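Local coordinates for protein 2-hydroxyisocaproyl-CoA dehydratase activator (Clostridium difficile, PDB 4EHU) that hydrolyses ATP while its reduced [4Fe-4S] cluster, shared by two subunits, passes one electron to (R)-2-hydroxyisocaproyl-CoA dehydratase in L-leucine fermentation, at residues S78-H83 with G114-F119; T94-D99 with A105-L110; D134-I139 with T163-A168. One frame throughout, in Å; residues are numbered along the deposited sequence.

Contact 1 (S78-H83 with G114-F119); sequences SELSCH and GRLLNF
Leu80, in the first turn of helix 79-90, lays its CD2 methyl over one face of the Phe119 ring, and this CH-pi contact carries most of the meeting. CD2 stands 3.8 Å from the centroid of the Phe119 ring and only 15° off the ring normal, which places it above the face and not at the edge. The nearest ring atom is Phe119 CE1, 3.7 Å from Leu80 CD2. CG of Leu80 follows at 3.8 Å from Phe119 CE1, the two side chains crossing at about a right angle. Phe119 carries its ring anti to the backbone N (chi1 173°), which extends it from the strand to Leu80.

The same methyl serves a second apolar contact, Leu80 CD2 to Leu116 CD2 at 4.0 Å. A classic beta bulge at Leu117 and Asn118, both facing Lys109, is consistent with Leu116 and Phe119 turning to the same side of strand 116-122, the outermost in this five-stranded sheet of an actin-like fold.

Polar bonds hold each side locally. Ser78 is the N-cap of the helix, its OG accepting from Leu80 N at 3.1 Å with an N-H...O angle of 137°. On the strand, Phe119 N donates to Asn118 OD1 at 2.7 Å. Next to Leu80 in sequence, Glu79 OE1 forms a salt bridge with Lys106 NZ of strand 105-110, and Glu79 also touches the bound nucleotide analogue.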
loop_
_atom_site.group_PDB
_atom_site.type_symbol
_atom_site.label_atom_id
_atom_site.label_comp_id
_atom_site.label_asym_id
_atom_site.label_seq_id
_atom_site.Cartn_x
_atom_site.Cartn_y
_atom_site.Cartn_z
ATOM N N SER A 78 3.111 -18.250 -19.337
ATOM C CA SER A 78 3.391 -17.742 -17.983
ATOM C C SER A 78 4.751 -17.028 -17.843
ATOM O O SER A 78 5.786 -17.509 -18.324
ATOM C CB SER A 78 3.358 -18.923 -17.015
ATOM O OG SER A 78 3.884 -18.571 -15.743
ATOM N N GLU A 79 4.755 -15.894 -17.146
ATOM C CA GLU A 79 6.013 -15.188 -16.906
ATOM C C GLU A 79 6.889 -15.910 -15.894
ATOM O O GLU A 79 8.101 -15.657 -15.843
ATOM C CB GLU A 79 5.778 -13.738 -16.478
ATOM C CG GLU A 79 5.250 -13.578 -15.070
ATOM C CD GLU A 79 4.464 -12.284 -14.893
ATOM O OE1 GLU A 79 4.942 -11.397 -14.144
ATOM O OE2 GLU A 79 3.349 -12.175 -15.467
ATOM N N LEU A 80 6.329 -16.822 -15.103
ATOM C CA LEU A 80 7.186 -17.624 -14.229
ATOM C C LEU A 80 8.047 -18.504 -15.108
ATOM O O LEU A 80 9.266 -18.617 -14.911
ATOM C CB LEU A 80 6.403 -18.520 -13.277
ATOM C CG LEU A 80 5.664 -17.848 -12.113
ATOM C CD1 LEU A 80 4.759 -16.714 -12.574
ATOM C CD2 LEU A 80 4.855 -18.903 -11.339
ATOM N N SER A 81 7.419 -19.141 -16.086
ATOM C CA SER A 81 8.174 -20.003 -16.997
ATOM C C SER A 81 9.163 -19.196 -17.829
ATOM O O SER A 81 10.309 -19.622 -18.050
ATOM C CB SER A 81 7.235 -20.754 -17.943
ATOM O OG SER A 81 6.295 -21.487 -17.174
ATOM N N CYS A 82 8.724 -18.043 -18.315
ATOM C CA CYS A 82 9.586 -17.256 -19.178
ATOM C C CYS A 82 10.790 -16.688 -18.414
ATOM O O CYS A 82 11.899 -16.749 -18.927
ATOM C CB CYS A 82 8.818 -16.150 -19.887
ATOM S SG CYS A 82 7.686 -16.801 -21.172
ATOM N N HIS A 83 10.607 -16.146 -17.213
ATOM C CA HIS A 83 11.788 -15.661 -16.485
ATOM C C HIS A 83 12.734 -16.804 -16.141
ATOM O O HIS A 83 13.932 -16.654 -16.247
ATOM C CB HIS A 83 11.398 -14.909 -15.210
ATOM C CG HIS A 83 10.994 -13.489 -15.449
ATOM N ND1 HIS A 83 11.875 -12.528 -15.887
ATOM C CD2 HIS A 83 9.811 -12.857 -15.253
ATOM C CE1 HIS A 83 11.250 -11.366 -15.980
ATOM N NE2 HIS A 83 9.990 -11.543 -15.616
ATOM N N GLY A 114 15.555 -26.706 -13.658
ATOM C CA GLY A 114 15.075 -25.376 -13.978
ATOM C C GLY A 114 13.576 -25.264 -13.821
ATOM O O GLY A 114 12.993 -24.247 -14.193
ATOM N N ARG A 115 12.956 -26.313 -13.283
ATOM C CA ARG A 115 11.500 -26.337 -13.077
ATOM C C ARG A 115 11.073 -25.754 -11.727
ATOM O O ARG A 115 11.775 -25.860 -10.738
ATOM C CB ARG A 115 10.996 -27.769 -13.181
ATOM C CG ARG A 115 11.563 -28.515 -14.397
ATOM C CD ARG A 115 10.705 -29.692 -14.806
ATOM N NE ARG A 115 9.800 -29.324 -15.890
ATOM C CZ ARG A 115 10.027 -29.568 -17.176
ATOM N NH1 ARG A 115 11.129 -30.203 -17.555
ATOM N NH2 ARG A 115 9.141 -29.184 -18.085
ATOM N N LEU A 116 9.878 -25.171 -11.676
ATOM C CA LEU A 116 9.433 -24.525 -10.443
ATOM C C LEU A 116 9.113 -25.547 -9.346
ATOM O O LEU A 116 8.307 -26.467 -9.563
ATOM C CB LEU A 116 8.197 -23.677 -10.720
ATOM C CG LEU A 116 7.884 -22.686 -9.599
ATOM C CD1 LEU A 116 8.837 -21.503 -9.637
ATOM C CD2 LEU A 116 6.475 -22.208 -9.723
ATOM N N LEU A 117 9.762 -25.374 -8.194
ATOM C CA LEU A 117 9.604 -26.205 -7.004
ATOM C C LEU A 117 8.720 -25.528 -5.986
ATOM O O LEU A 117 8.009 -26.189 -5.222
ATOM C CB LEU A 117 10.955 -26.415 -6.316
ATOM C CG LEU A 117 11.731 -27.692 -6.573
ATOM C CD1 LEU A 117 13.021 -27.656 -5.776
ATOM C CD2 LEU A 117 10.908 -28.920 -6.213
ATOM N N ASN A 118 8.826 -24.202 -5.923
ATOM C CA ASN A 118 8.073 -23.422 -4.960
ATOM C C ASN A 118 8.020 -21.987 -5.460
ATOM O O ASN A 118 8.766 -21.610 -6.354
ATOM C CB ASN A 118 8.709 -23.532 -3.572
ATOM C CG ASN A 118 7.743 -23.165 -2.454
ATOM O OD1 ASN A 118 6.637 -22.685 -2.705
ATOM N ND2 ASN A 118 8.172 -23.366 -1.211
ATOM N N PHE A 119 7.134 -21.186 -4.905
ATOM C CA PHE A 119 6.856 -19.881 -5.468
ATOM C C PHE A 119 6.154 -19.058 -4.411
ATOM O O PHE A 119 5.234 -19.550 -3.765
ATOM C CB PHE A 119 5.950 -20.032 -6.702
ATOM C CG PHE A 119 5.462 -18.730 -7.262
ATOM C CD1 PHE A 119 6.322 -17.901 -7.971
ATOM C CD2 PHE A 119 4.150 -18.330 -7.079
ATOM C CE1 PHE A 119 5.873 -16.707 -8.505
ATOM C CE2 PHE A 119 3.704 -17.138 -7.610
ATOM C CZ PHE A 119 4.569 -16.321 -8.324
#

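Contact 2 (T94-D99 with A105-L110); sequences TRTIID and AKVLKL
Ile97 and Leu108 face each other as an antiparallel hydrogen-bonded pair, with Ile97 N to Leu108 O and Leu108 N to Ile97 O both at 2.8 Å. Leu110 N to Arg95 O and a second reciprocal pair, between Asp99 and Lys106, bring the ladder to five bonds. The short strand axes approach to 4.7 Å and run at 171°, close to exactly antiparallel.

The Ile97 side chain can be traced outward from this ladder. CB packs against Leu108 CB at 4.1 Å. CG1 lies anti to the carbonyl carbon (chi1 -64°), and an extended chi2 of 174° carries CD1 past this level to Leu110 CD1, 3.7 Å away; the two side chains meet at an oblique angle. Val87 of helix 79-90 covers this face, and Val213 of the neighbouring strand 210-213 touches Ile97 from within the sheet.

On the sheet face of Thr96, Ile98, Val107 and Lys109, a water donates to Thr96 OG1 and accepts from Lys109 NZ; Thr96 OG1 is also bonded to Gln207 O. Helix 182-204 covers Ile98 and Val107 there. At the far end, Asp99 and Lys106 run alongside, Asp99 OD2 lying 3.7 Å from Lys106 CD. The Lys106 side chain bends at chi4 and turns its ammonium away to a salt bridge with Asp104; Lys106 NZ stays 4.8 Å from Asp99 OD2.

The side chain of Asp99 is about 4 Å from the bound magnesium ion and from the nucleotide analogue. The two strands form a beta hairpin of the actin-type ATPase fold, bringing its turn, with ATP-binding Gly102, Gln103 and Asp104, to the phosphate site.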
loop_
_atom_site.group_PDB
_atom_site.type_symbol
_atom_site.label_atom_id
_atom_site.label_comp_id
_atom_site.label_asym_id
_atom_site.label_seq_id
_atom_site.Cartn_x
_atom_site.Cartn_y
_atom_site.Cartn_z
ATOM N N THR A 94 21.265 -21.892 -11.509
ATOM C CA THR A 94 20.327 -21.010 -10.799
ATOM C C THR A 94 19.255 -21.806 -10.041
ATOM O O THR A 94 18.612 -22.696 -10.609
ATOM C CB THR A 94 19.619 -20.038 -11.758
ATOM O OG1 THR A 94 20.565 -19.140 -12.336
ATOM C CG2 THR A 94 18.584 -19.205 -10.987
ATOM N N ARG A 95 19.045 -21.465 -8.766
ATOM C CA ARG A 95 18.042 -22.148 -7.941
ATOM C C ARG A 95 17.041 -21.199 -7.285
ATOM O O ARG A 95 15.951 -21.629 -6.887
ATOM C CB ARG A 95 18.709 -23.004 -6.867
ATOM C CG ARG A 95 19.658 -24.082 -7.418
ATOM C CD ARG A 95 18.924 -25.208 -8.114
ATOM N NE ARG A 95 19.837 -26.255 -8.571
ATOM C CZ ARG A 95 20.392 -26.305 -9.781
ATOM N NH1 ARG A 95 20.139 -25.368 -10.684
ATOM N NH2 ARG A 95 21.208 -27.300 -10.096
ATOM N N THR A 96 17.380 -19.912 -7.171
ATOM C CA THR A 96 16.425 -18.934 -6.670
ATOM C C THR A 96 16.374 -17.749 -7.626
ATOM O O THR A 96 17.420 -17.200 -7.973
ATOM C CB THR A 96 16.842 -18.446 -5.259
ATOM O OG1 THR A 96 17.062 -19.588 -4.417
ATOM C CG2 THR A 96 15.762 -17.555 -4.668
ATOM N N ILE A 97 15.181 -17.389 -8.097
ATOM C CA ILE A 97 15.018 -16.194 -8.931
ATOM C C ILE A 97 14.118 -15.200 -8.214
ATOM O O ILE A 97 13.032 -15.538 -7.774
ATOM C CB ILE A 97 14.411 -16.527 -10.318
ATOM C CG1 ILE A 97 15.371 -17.429 -11.090
ATOM C CG2 ILE A 97 14.141 -15.239 -11.116
ATOM C CD1 ILE A 97 14.767 -17.934 -12.440
ATOM N N ILE A 98 14.590 -13.965 -8.103
ATOM C CA ILE A 98 13.832 -12.898 -7.499
ATOM C C ILE A 98 13.508 -11.909 -8.585
ATOM O O ILE A 98 14.396 -11.238 -9.091
ATOM C CB ILE A 98 14.665 -12.180 -6.408
ATOM C CG1 ILE A 98 15.119 -13.202 -5.371
ATOM C CG2 ILE A 98 13.830 -11.057 -5.754
ATOM C CD1 ILE A 98 16.295 -12.661 -4.440
ATOM N N ASP A 99 12.225 -11.823 -8.945
ATOM C CA ASP A 99 11.785 -10.920 -9.993
ATOM C C ASP A 99 11.054 -9.756 -9.346
ATOM O O ASP A 99 9.922 -9.890 -8.918
ATOM C CB ASP A 99 10.837 -11.669 -10.955
ATOM C CG ASP A 99 9.987 -10.736 -11.810
ATOM O OD1 ASP A 99 10.470 -9.657 -12.184
ATOM O OD2 ASP A 99 8.810 -11.111 -12.115
ATOM N N ALA A 105 6.351 -8.631 -6.736
ATOM C CA ALA A 105 7.664 -9.232 -6.601
ATOM C C ALA A 105 7.429 -10.711 -6.493
ATOM O O ALA A 105 6.551 -11.164 -5.748
ATOM C CB ALA A 105 8.352 -8.740 -5.351
ATOM N N LYS A 106 8.171 -11.461 -7.291
ATOM C CA LYS A 106 8.009 -12.892 -7.362
ATOM C C LYS A 106 9.286 -13.569 -6.947
ATOM O O LYS A 106 10.376 -13.152 -7.354
ATOM C CB LYS A 106 7.689 -13.296 -8.804
ATOM C CG LYS A 106 6.325 -12.801 -9.295
ATOM C CD LYS A 106 6.141 -13.205 -10.762
ATOM C CE LYS A 106 4.650 -13.223 -11.130
ATOM N NZ LYS A 106 4.102 -11.850 -11.340
ATOM N N VAL A 107 9.169 -14.621 -6.152
ATOM C CA VAL A 107 10.324 -15.426 -5.818
ATOM C C VAL A 107 10.091 -16.862 -6.234
ATOM O O VAL A 107 9.119 -17.510 -5.805
ATOM C CB VAL A 107 10.659 -15.359 -4.321
ATOM C CG1 VAL A 107 11.882 -16.214 -4.024
ATOM C CG2 VAL A 107 10.906 -13.915 -3.912
ATOM N N LEU A 108 10.973 -17.343 -7.101
ATOM C CA LEU A 108 10.860 -18.668 -7.679
ATOM C C LEU A 108 11.964 -19.525 -7.128
ATOM O O LEU A 108 13.154 -19.110 -7.119
ATOM C CB LEU A 108 11.041 -18.604 -9.206
ATOM C CG LEU A 108 9.919 -18.013 -10.060
ATOM C CD1 LEU A 108 9.749 -16.520 -9.827
ATOM C CD2 LEU A 108 10.247 -18.306 -11.550
ATOM N N LYS A 109 11.610 -20.723 -6.700
ATOM C CA LYS A 109 12.604 -21.722 -6.369
ATOM C C LYS A 109 12.559 -22.774 -7.458
ATOM O O LYS A 109 11.492 -23.267 -7.810
ATOM C CB LYS A 109 12.327 -22.358 -5.002
ATOM C CG LYS A 109 13.240 -23.523 -4.690
ATOM C CD LYS A 109 13.020 -24.054 -3.277
ATOM C CE LYS A 109 14.304 -24.565 -2.656
ATOM N NZ LYS A 109 14.923 -23.554 -1.753
ATOM N N LEU A 110 13.717 -23.107 -8.012
ATOM C CA LEU A 110 13.785 -24.060 -9.116
ATOM C C LEU A 110 14.501 -25.326 -8.676
ATOM O O LEU A 110 15.374 -25.275 -7.804
ATOM C CB LEU A 110 14.578 -23.463 -10.286
ATOM C CG LEU A 110 14.113 -22.093 -10.769
ATOM C CD1 LEU A 110 14.975 -21.636 -11.958
ATOM C CD2 LEU A 110 12.636 -22.134 -11.150
HETATM O O HOH W 1 14.878 -21.076 -3.272
#

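Contact 3 (D134-I139 with T163-A168); sequences DVMAKI and TCTVFA. With SF4 (iron/sulfur cluster), chain C; ANP (phosphoaminophosphonic acid-adenylate ester), chain D.
Val135 and Met136 of helix 130-140 are the residues that touch the start of helix 165-177, but the segment begins one step earlier at the nucleotide. Asp134 grips the ribose with both carboxylate oxygens: OD1 accepts from ANP O2' and OD2 from ANP O3', each bond 2.8 Å long. This two-point hold is consistent with fixing the orientation of the sugar.

Val135 sends CG1 toward the other helix, where it lies 4.2 Å from Thr165 CG2. On Thr165 the other branch, OG1, is turned to the cluster and comes within 3.3 Å of SF4 S3. One threonine therefore faces the nucleotide-binding helix with its methyl and a cluster sulfide with its hydroxyl. The contact thus joins two helices of the actin-like fold that serve different centres, ATP on one side and the [4Fe-4S] cluster bridging the dimer on the other. Cys164 precedes helix 165-177 as its N-cap, with SG lying anti to the backbone N (chi1 169°); this sulfur binds iron FE1 of the cluster at 2.3 Å and also accepts a weak bond from Phe167 N. Cys125 is another cluster ligand, and Lys124 of the second subunit packs on Cys164.

Met136 then bends at chi2 (-57°) and brings its terminal methyl to helix 165-177. CE meets the backbone at Thr165 O, 3.6 Å away, and the side chain of Ala168 at CB, 3.9 Å away. Farther along, Ile139 continues the helix-to-helix packing against Glu169 and Ile173.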
loop_
_atom_site.group_PDB
_atom_site.type_symbol
_atom_site.label_atom_id
_atom_site.label_comp_id
_atom_site.label_asym_id
_atom_site.label_seq_id
_atom_site.Cartn_x
_atom_site.Cartn_y
_atom_site.Cartn_z
ATOM N N ASP A 134 9.169 4.052 -7.474
ATOM C CA ASP A 134 8.770 5.101 -8.398
ATOM C C ASP A 134 8.116 6.230 -7.602
ATOM O O ASP A 134 8.362 7.413 -7.856
ATOM C CB ASP A 134 7.811 4.556 -9.471
ATOM C CG ASP A 134 8.449 3.467 -10.342
ATOM O OD1 ASP A 134 9.693 3.344 -10.365
ATOM O OD2 ASP A 134 7.692 2.730 -11.007
ATOM N N VAL A 135 7.305 5.863 -6.614
ATOM C CA VAL A 135 6.658 6.847 -5.743
ATOM C C VAL A 135 7.688 7.666 -4.964
ATOM O O VAL A 135 7.588 8.896 -4.883
ATOM C CB VAL A 135 5.681 6.164 -4.753
ATOM C CG1 VAL A 135 5.324 7.094 -3.622
ATOM C CG2 VAL A 135 4.408 5.711 -5.491
ATOM N N MET A 136 8.694 7.003 -4.391
ATOM C CA MET A 136 9.693 7.714 -3.608
ATOM C C MET A 136 10.611 8.572 -4.482
ATOM O O MET A 136 11.003 9.654 -4.073
ATOM C CB MET A 136 10.560 6.723 -2.837
ATOM C CG MET A 136 9.778 5.899 -1.841
ATOM S SD MET A 136 8.888 6.938 -0.658
ATOM C CE MET A 136 7.673 5.730 -0.128
ATOM N N ALA A 137 10.958 8.074 -5.670
ATOM C CA ALA A 137 11.840 8.825 -6.571
ATOM C C ALA A 137 11.202 10.169 -6.920
ATOM O O ALA A 137 11.890 11.196 -6.991
ATOM C CB ALA A 137 12.116 8.017 -7.842
ATOM N N LYS A 138 9.889 10.156 -7.116
ATOM C CA LYS A 138 9.146 11.364 -7.447
ATOM C C LYS A 138 9.209 12.363 -6.299
ATOM O O LYS A 138 9.399 13.560 -6.510
ATOM C CB LYS A 138 7.690 11.015 -7.776
ATOM C CG LYS A 138 6.831 12.181 -8.237
ATOM C CD LYS A 138 5.407 11.705 -8.516
ATOM C CE LYS A 138 4.538 12.801 -9.126
ATOM N NZ LYS A 138 3.148 12.324 -9.417
ATOM N N ILE A 139 9.076 11.869 -5.074
ATOM C CA ILE A 139 9.049 12.747 -3.911
ATOM C C ILE A 139 10.400 13.386 -3.627
ATOM O O ILE A 139 10.476 14.564 -3.255
ATOM C CB ILE A 139 8.602 11.982 -2.668
ATOM C CG1 ILE A 139 7.223 11.391 -2.913
ATOM C CG2 ILE A 139 8.566 12.904 -1.455
ATOM C CD1 ILE A 139 6.863 10.347 -1.914
ATOM N N THR A 163 6.104 0.095 6.884
ATOM C CA THR A 163 6.289 -0.805 5.767
ATOM C C THR A 163 5.333 -0.444 4.613
ATOM O O THR A 163 5.566 -0.870 3.494
ATOM C CB THR A 163 6.023 -2.277 6.169
ATOM O OG1 THR A 163 4.789 -2.367 6.881
ATOM C CG2 THR A 163 7.138 -2.795 7.057
ATOM N N CYS A 164 4.309 0.365 4.898
ATOM C CA CYS A 164 3.334 0.773 3.886
ATOM C C CYS A 164 3.915 1.893 3.024
ATOM O O CYS A 164 4.550 2.824 3.540
ATOM C CB CYS A 164 2.082 1.264 4.602
ATOM S SG CYS A 164 0.855 2.122 3.569
ATOM N N THR A 165 3.708 1.813 1.716
ATOM C CA THR A 165 4.159 2.868 0.809
ATOM C C THR A 165 3.646 4.250 1.222
ATOM O O THR A 165 4.401 5.237 1.201
ATOM C CB THR A 165 3.673 2.595 -0.628
ATOM O OG1 THR A 165 4.098 1.289 -1.054
ATOM C CG2 THR A 165 4.192 3.658 -1.587
ATOM N N VAL A 166 2.375 4.329 1.586
ATOM C CA VAL A 166 1.743 5.611 1.887
ATOM C C VAL A 166 2.334 6.205 3.157
ATOM O O VAL A 166 2.711 7.367 3.179
ATOM C CB VAL A 166 0.219 5.466 2.035
ATOM C CG1 VAL A 166 -0.390 6.825 2.330
ATOM C CG2 VAL A 166 -0.337 4.866 0.737
ATOM N N PHE A 167 2.403 5.408 4.218
ATOM C CA PHE A 167 2.986 5.898 5.465
ATOM C C PHE A 167 4.492 6.172 5.316
ATOM O O PHE A 167 5.014 7.117 5.911
ATOM C CB PHE A 167 2.733 4.918 6.615
ATOM C CG PHE A 167 1.282 4.775 6.987
ATOM C CD1 PHE A 167 0.436 5.881 6.998
ATOM C CD2 PHE A 167 0.762 3.539 7.323
ATOM C CE1 PHE A 167 -0.906 5.755 7.347
ATOM C CE2 PHE A 167 -0.590 3.401 7.670
ATOM C CZ PHE A 167 -1.425 4.514 7.687
ATOM N N ALA A 168 5.184 5.367 4.520
ATOM C CA ALA A 168 6.624 5.557 4.319
ATOM C C ALA A 168 6.860 6.871 3.576
ATOM O O ALA A 168 7.831 7.576 3.843
ATOM C CB ALA A 168 7.215 4.382 3.531
HETATM FE FE1 SF4 C . 0.307 0.399 2.077
HETATM FE FE2 SF4 C . -0.872 -0.453 -0.126
HETATM FE FE3 SF4 C . -1.608 -1.323 2.349
HETATM FE FE4 SF4 C . 0.776 -2.094 1.087
HETATM S S1 SF4 C . -1.323 -2.499 0.510
HETATM S S2 SF4 C . 0.475 -1.448 3.167
HETATM S S3 SF4 C . 1.340 -0.143 0.155
HETATM S S4 SF4 C . -1.870 0.679 1.518
HETATM P PG ANP D . 5.192 -6.708 -13.234
HETATM O O1G ANP D . 3.846 -6.946 -13.909
HETATM O O2G ANP D . 6.144 -7.832 -13.556
HETATM O O3G ANP D . 5.074 -6.446 -11.784
HETATM P PB ANP D . 6.865 -5.079 -15.166
HETATM O O1B ANP D . 6.371 -4.111 -16.208
HETATM O O2B ANP D . 7.389 -6.422 -15.678
HETATM N N3B ANP D . 5.655 -5.212 -13.937
HETATM P PA ANP D . 9.656 -4.333 -14.861
HETATM O O1A ANP D . 9.705 -3.904 -16.286
HETATM O O2A ANP D . 10.278 -5.635 -14.409
HETATM O O3A ANP D . 8.108 -4.377 -14.381
HETATM O "O5'" ANP D . 10.206 -3.193 -13.870
HETATM C "C5'" ANP D . 9.571 -1.911 -13.820
HETATM C "C4'" ANP D . 10.394 -0.992 -12.923
HETATM O "O4'" ANP D . 11.805 -1.145 -12.892
HETATM C "C3'" ANP D . 9.949 0.373 -12.431
HETATM O "O3'" ANP D . 8.845 0.259 -11.522
HETATM C "C2'" ANP D . 11.235 0.936 -11.817
HETATM O "O2'" ANP D . 11.184 0.987 -10.380
HETATM C "C1'" ANP D . 12.367 0.001 -12.244
HETATM N N9 ANP D . 13.287 0.598 -13.230
HETATM C C8 ANP D . 13.047 0.807 -14.540
HETATM N N7 ANP D . 14.143 1.320 -15.153
HETATM C C5 ANP D . 15.101 1.429 -14.200
HETATM C C6 ANP D . 16.494 1.880 -14.156
HETATM N N6 ANP D . 17.074 2.351 -15.286
HETATM N N1 ANP D . 17.146 1.817 -12.967
HETATM C C2 ANP D . 16.573 1.349 -11.848
HETATM N N3 ANP D . 15.298 0.930 -11.815
HETATM C C4 ANP D . 14.541 0.941 -12.940
#

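Following the chain from the N terminus, helix 79-90 opens contact 1, which closes only at strand 116-122. Inside that loop contact 2 pairs strand 96-100 with strand 105-110, so it is nested within contact 1. The two touch: their centres are about 8 Å apart, strands 105-110 and 116-122 are neighbours in one sheet, and contact 1 ties helix 79-90, which lies over the Ile97 and Asp99 face, to the edge strand 116-122. Contact 3 follows in series, opening on helix 130-140 and ending at helix 165-177. Its centre is about 25 Å from that of contact 2, without touching it, yet contact 3, through Asp134, and contact 1, through Glu79, border the same nucleotide.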